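Local coordinates for protein L-talarate/galactarate dehydratase (PDB 2PP3) that dehydrates L-talarate and galactarate to 5-keto-4-deoxy-D-glucarate with one magnesium ion per subunit, and also epimerises L-talarate to galactarate, at residues V44-V49 with D226-W231. The protein carries 1 engineered substitution. Residues are numbered along the deposited sequence; the frame is centred on the assembly and turned at random.
Sequences VSDAKV and DANQQW. With MG (magnesium ion), chain F; LGT (L-glucaric acid), chain G.
The carboxylate of D46 lies stacked against the amide of N228, their planes 25° apart, where capping loop and barrel close over L-glucarate. Beside them the A47 methyl rests on the CG methylene of Q230, CB to CG 3.3 Å, and the aliphatic part of K48 crosses Q230 at about a right angle. The site illustrates the shared active site of the enolase superfamily: the capping domain supplies substrate contacts, the barrel strand ends the metal ligands. K48 NZ reaches the carboxylate at the end away from the magnesium, 2.9 Å from LGT O6A; D226 OD2 binds the metal at 2.1 Å, which takes LGT O1B and O2; substrate-binding D46 and N228 both flank the ligand's middle.

These groups are held in turn by bonds within each segment. Bends at chi3 (-77°) and chi4 (64°) curl the K48 chain back so that NZ meets both D46 oxygens through their syn lone pairs, in a salt bridge of 2.7 Å to OD2. D46 OD1 also accepts from K48 N, as N-cap of the short helix 47-50. In segment 226-231, D226 OD1 accepts from N228 N at 2.9 Å, an Asx turn overlapping the type I' turn 227-230. Water 1 accepts from A47 N and donates weakly to D226 O, bridging the backbones.

In the second shell, Q54 OE1 accepts from K48 NZ. E252 and E278 complete the protein's share of the metal site. Helix 47-50 follows strand 43-44 and faces the loop joining barrel strand 223-226 to helix 233-243.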
loop_
_atom_site.group_PDB
_atom_site.type_symbol
_atom_site.label_atom_id
_atom_site.label_comp_id
_atom_site.label_asym_id
_atom_site.label_seq_id
_atom_site.Cartn_x
_atom_site.Cartn_y
_atom_site.Cartn_z
ATOM N N VAL B 44 -20.229 0.135 -31.180
ATOM C CA VAL B 44 -19.097 1.034 -31.013
ATOM C C VAL B 44 -17.863 0.568 -31.778
ATOM O O VAL B 44 -17.537 -0.618 -31.789
ATOM C CB VAL B 44 -18.736 1.167 -29.517
ATOM C CG1 VAL B 44 -17.535 2.079 -29.341
ATOM C CG2 VAL B 44 -19.933 1.697 -28.752
ATOM N N SER B 45 -17.177 1.507 -32.419
ATOM C CA SER B 45 -15.976 1.158 -33.157
ATOM C C SER B 45 -14.913 2.250 -33.124
ATOM O O SER B 45 -15.182 3.410 -33.449
ATOM C CB SER B 45 -16.330 0.824 -34.612
ATOM O OG SER B 45 -16.850 1.953 -35.283
ATOM N N ASP B 46 -13.712 1.874 -32.693
ATOM C CA ASP B 46 -12.587 2.801 -32.661
ATOM C C ASP B 46 -11.682 2.419 -33.833
ATOM O O ASP B 46 -12.103 1.676 -34.720
ATOM C CB ASP B 46 -11.819 2.710 -31.333
ATOM C CG ASP B 46 -11.466 1.282 -30.947
ATOM O OD1 ASP B 46 -11.040 0.497 -31.819
ATOM O OD2 ASP B 46 -11.603 0.947 -29.755
ATOM N N ALA B 47 -10.447 2.907 -33.839
ATOM C CA ALA B 47 -9.531 2.604 -34.933
ATOM C C ALA B 47 -9.275 1.107 -35.128
ATOM O O ALA B 47 -8.955 0.671 -36.231
ATOM C CB ALA B 47 -8.215 3.339 -34.730
ATOM N N LYS B 48 -9.415 0.320 -34.065
ATOM C CA LYS B 48 -9.197 -1.120 -34.165
ATOM C C LYS B 48 -10.166 -1.760 -35.164
ATOM O O LYS B 48 -9.875 -2.811 -35.744
ATOM C CB LYS B 48 -9.350 -1.781 -32.788
ATOM C CG LYS B 48 -8.231 -1.438 -31.811
ATOM C CD LYS B 48 -8.381 -2.170 -30.479
ATOM C CE LYS B 48 -9.448 -1.543 -29.577
ATOM N NZ LYS B 48 -10.836 -1.618 -30.126
ATOM N N VAL B 49 -11.317 -1.123 -35.357
ATOM C CA VAL B 49 -12.319 -1.617 -36.293
ATOM C C VAL B 49 -12.047 -1.058 -37.691
ATOM O O VAL B 49 -12.062 -1.800 -38.675
ATOM C CB VAL B 49 -13.745 -1.204 -35.864
ATOM C CG1 VAL B 49 -14.769 -1.724 -36.878
ATOM C CG2 VAL B 49 -14.046 -1.740 -34.473
ATOM N N ASP B 226 -6.998 9.414 -28.705
ATOM C CA ASP B 226 -6.692 8.015 -28.470
ATOM C C ASP B 226 -6.619 7.275 -29.810
ATOM O O ASP B 226 -7.628 7.143 -30.502
ATOM C CB ASP B 226 -7.802 7.440 -27.606
ATOM C CG ASP B 226 -7.570 6.009 -27.220
ATOM O OD1 ASP B 226 -6.653 5.345 -27.749
ATOM O OD2 ASP B 226 -8.344 5.547 -26.374
ATOM N N ALA B 227 -5.428 6.793 -30.161
ATOM C CA ALA B 227 -5.214 6.083 -31.425
ATOM C C ALA B 227 -5.406 4.578 -31.323
ATOM O O ALA B 227 -5.330 3.866 -32.326
ATOM C CB ALA B 227 -3.820 6.388 -31.954
ATOM N N ASN B 228 -5.641 4.088 -30.113
ATOM C CA ASN B 228 -5.844 2.663 -29.895
ATOM C C ASN B 228 -4.849 1.742 -30.613
ATOM O O ASN B 228 -5.246 0.786 -31.286
ATOM C CB ASN B 228 -7.281 2.279 -30.271
ATOM C CG ASN B 228 -8.296 2.704 -29.210
ATOM O OD1 ASN B 228 -8.456 2.041 -28.176
ATOM N ND2 ASN B 228 -8.971 3.820 -29.455
ATOM N N GLN B 229 -3.560 2.042 -30.462
ATOM C CA GLN B 229 -2.477 1.237 -31.038
ATOM C C GLN B 229 -2.406 1.167 -32.557
ATOM O O GLN B 229 -1.600 0.401 -33.089
ATOM C CB GLN B 229 -2.564 -0.210 -30.544
ATOM C CG GLN B 229 -2.751 -0.407 -29.055
ATOM C CD GLN B 229 -2.881 -1.879 -28.705
ATOM O OE1 GLN B 229 -1.922 -2.645 -28.815
ATOM N NE2 GLN B 229 -4.074 -2.285 -28.296
ATOM N N GLN B 230 -3.208 1.959 -33.258
ATOM C CA GLN B 230 -3.226 1.873 -34.711
ATOM C C GLN B 230 -2.162 2.574 -35.552
ATOM O O GLN B 230 -2.202 2.487 -36.778
ATOM C CB GLN B 230 -4.617 2.249 -35.234
ATOM C CG GLN B 230 -5.696 1.219 -34.893
ATOM C CD GLN B 230 -5.149 -0.203 -34.759
ATOM O OE1 GLN B 230 -4.753 -0.630 -33.671
ATOM N NE2 GLN B 230 -5.116 -0.934 -35.867
ATOM N N TRP B 231 -1.218 3.267 -34.929
ATOM C CA TRP B 231 -0.167 3.908 -35.714
ATOM C C TRP B 231 1.120 3.109 -35.617
ATOM O O TRP B 231 1.303 2.327 -34.685
ATOM C CB TRP B 231 0.139 5.318 -35.215
ATOM C CG TRP B 231 -0.933 6.306 -35.454
ATOM C CD1 TRP B 231 -1.780 6.361 -36.523
ATOM C CD2 TRP B 231 -1.231 7.443 -34.644
ATOM N NE1 TRP B 231 -2.589 7.466 -36.428
ATOM C CE2 TRP B 231 -2.272 8.151 -35.284
ATOM C CE3 TRP B 231 -0.716 7.936 -33.435
ATOM C CZ2 TRP B 231 -2.812 9.330 -34.758
ATOM C CZ3 TRP B 231 -1.250 9.108 -32.911
ATOM C CH2 TRP B 231 -2.289 9.794 -33.575
HETATM MG MG MG F . -8.141 4.155 -24.783
HETATM O O1A LGT G . -12.194 4.338 -23.435
HETATM C C1 LGT G . -11.091 4.062 -23.930
HETATM O O1B LGT G . -10.001 4.464 -23.467
HETATM C C2 LGT G . -11.062 3.164 -25.221
HETATM O O2 LGT G . -9.735 2.679 -25.492
HETATM C C3 LGT G . -12.008 1.958 -25.139
HETATM O O3 LGT G . -11.423 0.961 -24.298
HETATM C C4 LGT G . -12.305 1.302 -26.514
HETATM O O4 LGT G . -11.083 0.757 -27.060
HETATM C C5 LGT G . -13.355 0.168 -26.472
HETATM O O5 LGT G . -14.573 0.693 -25.919
HETATM C C6 LGT G . -13.649 -0.395 -27.878
HETATM O O6A LGT G . -13.009 -1.430 -28.211
HETATM O O6B LGT G . -14.480 0.211 -28.601
HETATM O O HOH W 1 -9.503 4.900 -32.125
HETATM O O HOH W 2 -6.632 3.187 -26.034
#